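Local coordinates for epidermin leader peptide processing serine protease EpiP (Staphylococcus aureus subsp. aureus, PDB 3QFH), which probably cleaves the leader peptide from the precursor of the lantibiotic epidermin, acting as a subtilisin-like serine endopeptidase, at residues 107-111 with 112-116. Numbering follows the deposited sequence.
Sequences KITNN and GASYD
T109 lays its methyl CG2 obliquely against the phenol end of Y115, 4.0 Å from CE2, while its CB meets the hydroxyl OG of S114 at 3.1 Å. With chi1 at 62°, the T109 hydroxyl sits between its own backbone N and carbonyl carbon, and CG2 turns to the Y115 ring. That hydroxyl bridges two backbone groups: OG1 accepts from G112 N at 2.9 Å with an N-H...O angle of 140°, and it is also hydrogen-bonded to M105 O in the preceding helix. The T109 carbonyl is gripped from the far side of the turn as well, since S114 N reaches T109 O at 3.0 Å in a fairly straight bond (159°), supplemented by a weak one from G112 N. Between these residues the chain reverses in a type I' beta turn from N110 to A113, with N111 and G112 at its two central positions, both with positive phi, and closed by A113 N to N110 O at 3.3 Å; this donor stands well above the carbonyl plane. The positive phi of G112 is one at which a CB would be jammed against the carbonyl oxygen of N111. The turn thus links the C-terminal end of helix 103-108 to the 3-10 segment starting at A113, ahead of strand 126-130 of the parallel sheet. Helix 435-439 packs against I108, N110 and S114 through V435 and Y436, whereas Y115 OH bonds G193 O and D116 forms a salt bridge with R92.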
ATOM      1  N   LYS A 107      12.526  17.510   5.752  1.00 31.16           N
ATOM      2  CA  LYS A 107      11.564  18.398   5.130  1.00 31.35           C
ATOM      3  C   LYS A 107      10.205  18.376   5.851  1.00 30.66           C
ATOM      4  O   LYS A 107       9.599  19.409   6.074  1.00 29.55           O
ATOM      5  CB  LYS A 107      11.366  17.979   3.664  1.00 31.69           C
ATOM      6  CG  LYS A 107      10.624  18.962   2.816  1.00 35.89           C
ATOM      7  CD  LYS A 107      11.449  20.230   2.631  1.00 41.30           C
ATOM      8  CE  LYS A 107      10.706  21.294   1.831  1.00 45.13           C
ATOM      9  NZ  LYS A 107       9.595  21.925   2.607  1.00 45.99           N
ATOM     10  N   ILE A 108       9.759  17.197   6.233  1.00 29.93           N
ATOM     11  CA  ILE A 108       8.443  17.053   6.840  1.00 29.41           C
ATOM     12  C   ILE A 108       8.409  17.181   8.362  1.00 29.71           C
ATOM     13  O   ILE A 108       7.332  17.227   8.933  1.00 31.36           O
ATOM     14  CB  ILE A 108       7.772  15.736   6.385  1.00 28.58           C
ATOM     15  CG1 ILE A 108       8.434  14.503   7.020  1.00 28.02           C
ATOM     16  CG2 ILE A 108       7.791  15.649   4.863  1.00 26.82           C
ATOM     17  CD1 ILE A 108       7.787  13.169   6.644  1.00 24.33           C
ATOM     18  N   THR A 109       9.571  17.270   9.008  1.00 30.11           N
ATOM     19  CA  THR A 109       9.643  17.328  10.467  1.00 30.24           C
ATOM     20  C   THR A 109      10.272  18.617  10.988  1.00 31.80           C
ATOM     21  O   THR A 109      10.673  18.675  12.147  1.00 32.07           O
ATOM     22  CB  THR A 109      10.498  16.162  11.011  1.00 30.23           C
ATOM     23  OG1 THR A 109      11.841  16.273  10.514  1.00 29.18           O
ATOM     24  CG2 THR A 109       9.914  14.814  10.607  1.00 27.33           C
ATOM     25  N   ASN A 110      10.347  19.657  10.161  1.00 33.00           N
ATOM     26  CA  ASN A 110      11.050  20.880  10.566  1.00 33.95           C
ATOM     27  C   ASN A 110      12.472  20.545  11.014  1.00 32.37           C
ATOM     28  O   ASN A 110      12.911  20.946  12.085  1.00 32.09           O
ATOM     29  CB  ASN A 110      10.304  21.644  11.684  1.00 36.00           C
ATOM     30  CG  ASN A 110       9.389  22.745  11.155  1.00 40.89           C
ATOM     31  OD1 ASN A 110       8.895  22.698  10.024  1.00 48.83           O
ATOM     32  ND2 ASN A 110       9.152  23.741  11.991  1.00 47.65           N
ATOM     33  N   ASN A 111      13.180  19.781  10.192  1.00 31.30           N
ATOM     34  CA  ASN A 111      14.561  19.395  10.491  1.00 31.30           C
ATOM     35  C   ASN A 111      14.717  18.600  11.788  1.00 29.94           C
ATOM     36  O   ASN A 111      15.692  18.758  12.524  1.00 28.58           O
ATOM     37  CB  ASN A 111      15.478  20.622  10.468  1.00 32.33           C
ATOM     38  CG  ASN A 111      15.553  21.264   9.077  1.00 35.30           C
ATOM     39  OD1 ASN A 111      15.484  20.578   8.056  1.00 34.23           O
ATOM     40  ND2 ASN A 111      15.699  22.574   9.042  1.00 38.34           N
ATOM     41  N   GLY A 112      13.747  17.736  12.063  1.00 29.37           N
ATOM     42  CA  GLY A 112      13.822  16.890  13.247  1.00 30.43           C
ATOM     43  C   GLY A 112      13.170  17.453  14.491  1.00 31.44           C
ATOM     44  O   GLY A 112      13.043  16.735  15.488  1.00 31.68           O
ATOM     45  N   ALA A 113      12.748  18.720  14.452  1.00 31.87           N
ATOM     46  CA  ALA A 113      12.087  19.328  15.620  1.00 33.83           C
ATOM     47  C   ALA A 113      10.784  18.624  16.013  1.00 33.31           C
ATOM     48  O   ALA A 113      10.437  18.609  17.180  1.00 33.60           O
ATOM     49  CB  ALA A 113      11.827  20.820  15.398  1.00 33.80           C
ATOM     50  N   SER A 114      10.069  18.029  15.058  1.00 32.63           N
ATOM     51  CA  SER A 114       8.816  17.373  15.404  1.00 32.83           C
ATOM     52  C   SER A 114       9.005  16.114  16.287  1.00 33.42           C
ATOM     53  O   SER A 114       8.060  15.705  16.991  1.00 32.56           O
ATOM     54  CB  SER A 114       7.976  17.059  14.172  1.00 32.62           C
ATOM     55  OG  SER A 114       8.524  16.014  13.425  1.00 34.44           O
ATOM     56  N   TYR A 115      10.204  15.524  16.291  1.00 31.31           N
ATOM     57  CA  TYR A 115      10.443  14.359  17.157  1.00 32.52           C
ATOM     58  C   TYR A 115      10.434  14.738  18.646  1.00 34.02           C
ATOM     59  O   TYR A 115      10.373  13.852  19.500  1.00 33.71           O
ATOM     60  CB  TYR A 115      11.737  13.611  16.802  1.00 31.80           C
ATOM     61  CG  TYR A 115      11.691  12.981  15.428  1.00 31.78           C
ATOM     62  CD1 TYR A 115      10.878  11.882  15.174  1.00 34.13           C
ATOM     63  CD2 TYR A 115      12.440  13.482  14.387  1.00 32.63           C
ATOM     64  CE1 TYR A 115      10.821  11.307  13.914  1.00 31.85           C
ATOM     65  CE2 TYR A 115      12.386  12.913  13.125  1.00 33.95           C
ATOM     66  CZ  TYR A 115      11.579  11.830  12.896  1.00 34.03           C
ATOM     67  OH  TYR A 115      11.533  11.268  11.637  1.00 34.08           O
ATOM     68  N   ASP A 116      10.501  16.028  18.972  1.00 34.11           N
ATOM     69  CA  ASP A 116      10.408  16.431  20.386  1.00 37.13           C
ATOM     70  C   ASP A 116       8.953  16.627  20.827  1.00 36.67           C
ATOM     71  O   ASP A 116       8.692  16.858  21.994  1.00 38.11           O
ATOM     72  CB  ASP A 116      11.234  17.693  20.645  1.00 38.54           C
ATOM     73  CG  ASP A 116      12.724  17.464  20.396  1.00 42.60           C
ATOM     74  OD1 ASP A 116      13.262  16.455  20.905  1.00 46.30           O
ATOM     75  OD2 ASP A 116      13.354  18.284  19.691  1.00 46.96           O
TER